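Local atomic coordinates of CRISPR-associated protein CasA/Cse1 (Thermus thermophilus, PDB entry 4AN8), a protein that forms part of the type I-E CRISPR Cascade ribonucleoprotein complex, which probably uses CRISPR RNA to target invading nucleic acids in adaptive immunity. Residues Lys380-Leu388 / Leu454-Ala465. Residues are numbered along the deposited sequence; the frame is centred on the assembly and turned at random.
Sequences KALKMAEEL and LDLWREALRGAA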
ATOM      1  N   LYS A 380      16.714 -16.788  -7.217  1.00 31.94           N
ATOM      2  CA  LYS A 380      17.711 -16.778  -8.291  1.00 31.94           C
ATOM      3  C   LYS A 380      17.476 -15.626  -9.268  1.00 31.94           C
ATOM      4  O   LYS A 380      18.399 -14.907  -9.620  1.00 31.94           O
ATOM      5  CB  LYS A 380      17.691 -18.101  -9.080  1.00 58.89           C
ATOM      6  CG  LYS A 380      18.172 -19.338  -8.321  1.00 58.89           C
ATOM      7  CD  LYS A 380      18.130 -20.574  -9.230  1.00 58.89           C
ATOM      8  CE  LYS A 380      18.356 -21.879  -8.466  1.00 58.89           C
ATOM      9  NZ  LYS A 380      19.655 -21.897  -7.735  1.00 58.89           N
ATOM     10  N   ALA A 381      16.237 -15.487  -9.731  1.00 31.40           N
ATOM     11  CA  ALA A 381      15.895 -14.475 -10.720  1.00 31.40           C
ATOM     12  C   ALA A 381      16.335 -13.110 -10.230  1.00 31.40           C
ATOM     13  O   ALA A 381      16.913 -12.328 -10.982  1.00 31.40           O
ATOM     14  CB  ALA A 381      14.391 -14.472 -10.975  1.00 21.17           C
ATOM     15  N   LEU A 382      16.059 -12.828  -8.959  1.00 28.43           N
ATOM     16  CA  LEU A 382      16.330 -11.505  -8.426  1.00 28.43           C
ATOM     17  C   LEU A 382      17.819 -11.326  -8.212  1.00 28.43           C
ATOM     18  O   LEU A 382      18.331 -10.214  -8.254  1.00 28.43           O
ATOM     19  CB  LEU A 382      15.565 -11.269  -7.121  1.00 30.15           C
ATOM     20  CG  LEU A 382      14.297 -10.427  -7.250  1.00 30.15           C
ATOM     21  CD1 LEU A 382      13.473 -10.895  -8.423  1.00 30.15           C
ATOM     22  CD2 LEU A 382      13.489 -10.444  -5.950  1.00 30.15           C
ATOM     23  N   LYS A 383      18.511 -12.426  -7.963  1.00 32.73           N
ATOM     24  CA  LYS A 383      19.938 -12.364  -7.671  1.00 32.73           C
ATOM     25  C   LYS A 383      20.704 -12.076  -8.964  1.00 32.73           C
ATOM     26  O   LYS A 383      21.553 -11.193  -9.005  1.00 32.73           O
ATOM     27  CB  LYS A 383      20.411 -13.668  -7.026  1.00 73.12           C
ATOM     28  CG  LYS A 383      21.795 -13.597  -6.408  1.00 73.12           C
ATOM     29  CD  LYS A 383      22.120 -14.887  -5.666  1.00 73.12           C
ATOM     30  CE  LYS A 383      23.549 -14.901  -5.120  1.00 73.12           C
ATOM     31  NZ  LYS A 383      24.580 -15.007  -6.199  1.00 73.12           N
ATOM     32  N   MET A 384      20.378 -12.811 -10.017  1.00 34.19           N
ATOM     33  CA  MET A 384      20.926 -12.520 -11.331  1.00 34.19           C
ATOM     34  C   MET A 384      20.732 -11.045 -11.661  1.00 34.19           C
ATOM     35  O   MET A 384      21.698 -10.348 -11.987  1.00 34.19           O
ATOM     36  CB  MET A 384      20.260 -13.391 -12.395  1.00 62.08           C
ATOM     37  CG  MET A 384      20.529 -14.875 -12.224  1.00 62.08           C
ATOM     38  SD  MET A 384      19.357 -15.942 -13.094  1.00 62.08           S
ATOM     39  CE  MET A 384      19.538 -15.341 -14.773  1.00 62.08           C
ATOM     40  N   ALA A 385      19.488 -10.562 -11.564  1.00 27.15           N
ATOM     41  CA  ALA A 385      19.173  -9.202 -11.961  1.00 27.15           C
ATOM     42  C   ALA A 385      19.988  -8.212 -11.139  1.00 27.15           C
ATOM     43  O   ALA A 385      20.490  -7.222 -11.682  1.00 27.15           O
ATOM     44  CB  ALA A 385      17.671  -8.934 -11.874  1.00 17.97           C
ATOM     45  N   GLU A 386      20.187  -8.495  -9.852  1.00 24.64           N
ATOM     46  CA  GLU A 386      20.994  -7.586  -9.016  1.00 24.64           C
ATOM     47  C   GLU A 386      22.484  -7.614  -9.355  1.00 24.64           C
ATOM     48  O   GLU A 386      23.164  -6.587  -9.277  1.00 24.64           O
ATOM     49  CB  GLU A 386      20.801  -7.828  -7.505  1.00 36.16           C
ATOM     50  CG  GLU A 386      19.392  -7.534  -6.966  1.00 36.16           C
ATOM     51  CD  GLU A 386      19.059  -6.037  -6.871  1.00 36.16           C
ATOM     52  OE1 GLU A 386      19.979  -5.197  -6.922  1.00 36.16           O
ATOM     53  OE2 GLU A 386      17.863  -5.695  -6.745  1.00 36.16           O
ATOM     54  N   GLU A 387      23.001  -8.779  -9.713  1.00 36.91           N
ATOM     55  CA  GLU A 387      24.421  -8.884  -9.997  1.00 36.91           C
ATOM     56  C   GLU A 387      24.734  -8.132 -11.291  1.00 36.91           C
ATOM     57  O   GLU A 387      25.691  -7.370 -11.367  1.00 36.91           O
ATOM     58  CB  GLU A 387      24.852 -10.348 -10.096  1.00 68.74           C
ATOM     59  CG  GLU A 387      24.937 -11.048  -8.744  1.00 68.74           C
ATOM     60  CD  GLU A 387      25.367 -12.508  -8.844  1.00 68.74           C
ATOM     61  OE1 GLU A 387      25.680 -12.969  -9.970  1.00 68.74           O
ATOM     62  OE2 GLU A 387      25.389 -13.189  -7.792  1.00 68.74           O
ATOM     63  N   LEU A 388      23.904  -8.351 -12.302  1.00 30.82           N
ATOM     64  CA  LEU A 388      24.070  -7.679 -13.565  1.00 30.82           C
ATOM     65  C   LEU A 388      23.959  -6.162 -13.364  1.00 30.82           C
ATOM     66  O   LEU A 388      24.805  -5.398 -13.850  1.00 30.82           O
ATOM     67  CB  LEU A 388      23.040  -8.206 -14.554  1.00 27.27           C
ATOM     68  CG  LEU A 388      22.980  -7.503 -15.898  1.00 27.27           C
ATOM     69  CD1 LEU A 388      24.371  -7.466 -16.504  1.00 27.27           C
ATOM     70  CD2 LEU A 388      22.022  -8.220 -16.791  1.00 27.27           C
ATOM     71  N   LEU A 454      13.347 -19.304 -15.307  1.00 42.06           N
ATOM     72  CA  LEU A 454      14.650 -18.653 -15.165  1.00 42.06           C
ATOM     73  C   LEU A 454      15.216 -18.300 -16.523  1.00 42.06           C
ATOM     74  O   LEU A 454      15.819 -17.234 -16.703  1.00 42.06           O
ATOM     75  CB  LEU A 454      15.651 -19.550 -14.445  1.00 50.64           C
ATOM     76  CG  LEU A 454      15.741 -19.467 -12.926  1.00 50.64           C
ATOM     77  CD1 LEU A 454      15.417 -18.057 -12.412  1.00 50.64           C
ATOM     78  CD2 LEU A 454      14.841 -20.523 -12.300  1.00 50.64           C
ATOM     79  N   ASP A 455      15.010 -19.199 -17.479  1.00 52.30           N
ATOM     80  CA  ASP A 455      15.530 -19.017 -18.824  1.00 52.30           C
ATOM     81  C   ASP A 455      14.897 -17.812 -19.497  1.00 52.30           C
ATOM     82  O   ASP A 455      15.590 -17.018 -20.130  1.00 52.30           O
ATOM     83  CB  ASP A 455      15.322 -20.281 -19.662  1.00 73.64           C
ATOM     84  CG  ASP A 455      16.079 -21.476 -19.104  1.00 73.64           C
ATOM     85  OD1 ASP A 455      17.244 -21.305 -18.677  1.00 73.64           O
ATOM     86  OD2 ASP A 455      15.500 -22.583 -19.082  1.00 73.64           O
ATOM     87  N   LEU A 456      13.585 -17.668 -19.361  1.00 43.46           N
ATOM     88  CA  LEU A 456      12.920 -16.484 -19.886  1.00 43.46           C
ATOM     89  C   LEU A 456      13.528 -15.234 -19.250  1.00 43.46           C
ATOM     90  O   LEU A 456      13.737 -14.219 -19.912  1.00 43.46           O
ATOM     91  CB  LEU A 456      11.413 -16.537 -19.628  1.00102.24           C
ATOM     92  CG  LEU A 456      10.610 -17.471 -20.537  1.00102.24           C
ATOM     93  CD1 LEU A 456      10.903 -17.171 -22.005  1.00102.24           C
ATOM     94  CD2 LEU A 456      10.879 -18.940 -20.217  1.00102.24           C
ATOM     95  N   TRP A 457      13.839 -15.321 -17.962  1.00 35.57           N
ATOM     96  CA  TRP A 457      14.328 -14.165 -17.233  1.00 35.57           C
ATOM     97  C   TRP A 457      15.699 -13.781 -17.769  1.00 35.57           C
ATOM     98  O   TRP A 457      15.976 -12.597 -18.013  1.00 35.57           O
ATOM     99  CB  TRP A 457      14.398 -14.488 -15.744  1.00 28.40           C
ATOM    100  CG  TRP A 457      14.762 -13.335 -14.867  1.00 28.40           C
ATOM    101  CD1 TRP A 457      15.813 -13.270 -14.016  1.00 28.40           C
ATOM    102  CD2 TRP A 457      14.054 -12.087 -14.734  1.00 28.40           C
ATOM    103  NE1 TRP A 457      15.820 -12.066 -13.361  1.00 28.40           N
ATOM    104  CE2 TRP A 457      14.754 -11.317 -13.786  1.00 28.40           C
ATOM    105  CE3 TRP A 457      12.908 -11.547 -15.335  1.00 28.40           C
ATOM    106  CZ2 TRP A 457      14.347 -10.035 -13.411  1.00 28.40           C
ATOM    107  CZ3 TRP A 457      12.509 -10.268 -14.981  1.00 28.40           C
ATOM    108  CH2 TRP A 457      13.228  -9.524 -14.021  1.00 28.40           C
ATOM    109  N   ARG A 458      16.549 -14.788 -17.957  1.00 34.69           N
ATOM    110  CA  ARG A 458      17.902 -14.562 -18.463  1.00 34.69           C
ATOM    111  C   ARG A 458      17.850 -13.896 -19.827  1.00 34.69           C
ATOM    112  O   ARG A 458      18.630 -12.987 -20.112  1.00 34.69           O
ATOM    113  CB  ARG A 458      18.701 -15.859 -18.543  1.00 99.82           C
ATOM    114  CG  ARG A 458      20.167 -15.624 -18.878  1.00 99.82           C
ATOM    115  CD  ARG A 458      20.986 -16.889 -18.703  1.00 99.82           C
ATOM    116  NE  ARG A 458      20.477 -17.702 -17.604  1.00 99.82           N
ATOM    117  CZ  ARG A 458      19.808 -18.837 -17.769  1.00 99.82           C
ATOM    118  NH1 ARG A 458      19.585 -19.302 -18.993  1.00 99.82           N
ATOM    119  NH2 ARG A 458      19.372 -19.513 -16.714  1.00 99.82           N
ATOM    120  N   GLU A 459      16.908 -14.324 -20.655  1.00 36.93           N
ATOM    121  CA  GLU A 459      16.689 -13.657 -21.929  1.00 36.93           C
ATOM    122  C   GLU A 459      16.312 -12.191 -21.717  1.00 36.93           C
ATOM    123  O   GLU A 459      16.823 -11.298 -22.406  1.00 36.93           O
ATOM    124  CB  GLU A 459      15.602 -14.369 -22.736  1.00111.78           C
ATOM    125  CG  GLU A 459      15.848 -15.859 -22.930  1.00111.78           C
ATOM    126  CD  GLU A 459      17.216 -16.165 -23.520  1.00111.78           C
ATOM    127  OE1 GLU A 459      17.800 -15.280 -24.182  1.00111.78           O
ATOM    128  OE2 GLU A 459      17.712 -17.296 -23.313  1.00111.78           O
ATOM    129  N   ALA A 460      15.422 -11.939 -20.762  1.00 31.06           N
ATOM    130  CA  ALA A 460      14.984 -10.568 -20.508  1.00 31.06           C
ATOM    131  C   ALA A 460      16.129  -9.738 -19.948  1.00 31.06           C
ATOM    132  O   ALA A 460      16.283  -8.580 -20.304  1.00 31.06           O
ATOM    133  CB  ALA A 460      13.779 -10.547 -19.572  1.00 27.81           C
ATOM    134  N   LEU A 461      16.937 -10.334 -19.076  1.00 32.91           N
ATOM    135  CA  LEU A 461      18.123  -9.651 -18.557  1.00 32.91           C
ATOM    136  C   LEU A 461      19.063  -9.231 -19.697  1.00 32.91           C
ATOM    137  O   LEU A 461      19.570  -8.105 -19.729  1.00 32.91           O
ATOM    138  CB  LEU A 461      18.873 -10.536 -17.559  1.00 46.49           C
ATOM    139  CG  LEU A 461      18.180 -10.798 -16.220  1.00 46.49           C
ATOM    140  CD1 LEU A 461      19.037 -11.664 -15.316  1.00 46.49           C
ATOM    141  CD2 LEU A 461      17.863  -9.490 -15.543  1.00 46.49           C
ATOM    142  N   ARG A 462      19.283 -10.143 -20.638  1.00 38.87           N
ATOM    143  CA  ARG A 462      20.147  -9.863 -21.781  1.00 38.87           C
ATOM    144  C   ARG A 462      19.611  -8.666 -22.574  1.00 38.87           C
ATOM    145  O   ARG A 462      20.322  -7.682 -22.804  1.00 38.87           O
ATOM    146  CB  ARG A 462      20.261 -11.108 -22.666  1.00 73.52           C
ATOM    147  CG  ARG A 462      21.578 -11.243 -23.404  1.00 73.52           C
ATOM    148  CD  ARG A 462      21.789 -12.665 -23.915  1.00 73.52           C
ATOM    149  NE  ARG A 462      22.925 -13.324 -23.262  1.00 73.52           N
ATOM    150  CZ  ARG A 462      22.859 -14.492 -22.622  1.00 73.52           C
ATOM    151  NH1 ARG A 462      21.709 -15.151 -22.545  1.00 73.52           N
ATOM    152  NH2 ARG A 462      23.947 -15.009 -22.062  1.00 73.52           N
ATOM    153  N   GLY A 463      18.339  -8.739 -22.955  1.00 38.78           N
ATOM    154  CA  GLY A 463      17.717  -7.689 -23.737  1.00 38.78           C
ATOM    155  C   GLY A 463      17.697  -6.373 -23.000  1.00 38.78           C
ATOM    156  O   GLY A 463      17.884  -5.306 -23.602  1.00 38.78           O
ATOM    157  N   ALA A 464      17.455  -6.427 -21.691  1.00 32.20           N
ATOM    158  CA  ALA A 464      17.443  -5.205 -20.900  1.00 32.20           C
ATOM    159  C   ALA A 464      18.820  -4.555 -20.942  1.00 32.20           C
ATOM    160  O   ALA A 464      18.943  -3.359 -21.203  1.00 32.20           O
ATOM    161  CB  ALA A 464      17.024  -5.499 -19.451  1.00 38.63           C
ATOM    162  N   ALA A 465      19.852  -5.349 -20.660  1.00 27.31           N
ATOM    163  CA  ALA A 465      21.232  -4.857 -20.684  1.00 27.31           C
ATOM    164  C   ALA A 465      21.643  -4.334 -22.083  1.00 27.31           C
ATOM    165  O   ALA A 465      22.128  -3.202 -22.208  1.00 27.31           O
ATOM    166  CB  ALA A 465      22.198  -5.944 -20.200  1.00 23.91           C
TER
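With chi1 at -174°, W457 sends its indole away from its own backbone nitrogen and across to A381 on the nearly parallel helix 380-388. There NE1 of W457 donates to O of A381 at 2.6 Å, a short but bent bond (N-H...O 134°) that arrives above the carbonyl plane. The same oxygen accepts the helical bond from N of A385 on the opposite face of that plane. CB of A381, on which CD1 of L454 packs, sits over one indole face, 3.8 Å from the centroid of the five-membered ring in a CH-pi contact; CB of A385 meets the ring edge at CZ2, also 3.8 Å away. CD2 of L461 lies over the rim of the opposite face, and its CD1 comes to 3.6 Å from CB of M384. Bent at chi3 (57°), M384 brings CE back onto L461 CD1 and beside NE of the poorly ordered R458. L388 runs past L461 in the opposite direction, its CD2 against CB of L461 and of A465. Helix 429-446 packs alongside, F444 meeting the W457 ring and Y433 touching L388 and L461. Within this C-terminal helical bundle, a single polar link thus ties a largely apolar interface, satisfying the buried indole N-H and probably limiting the ring's rotation.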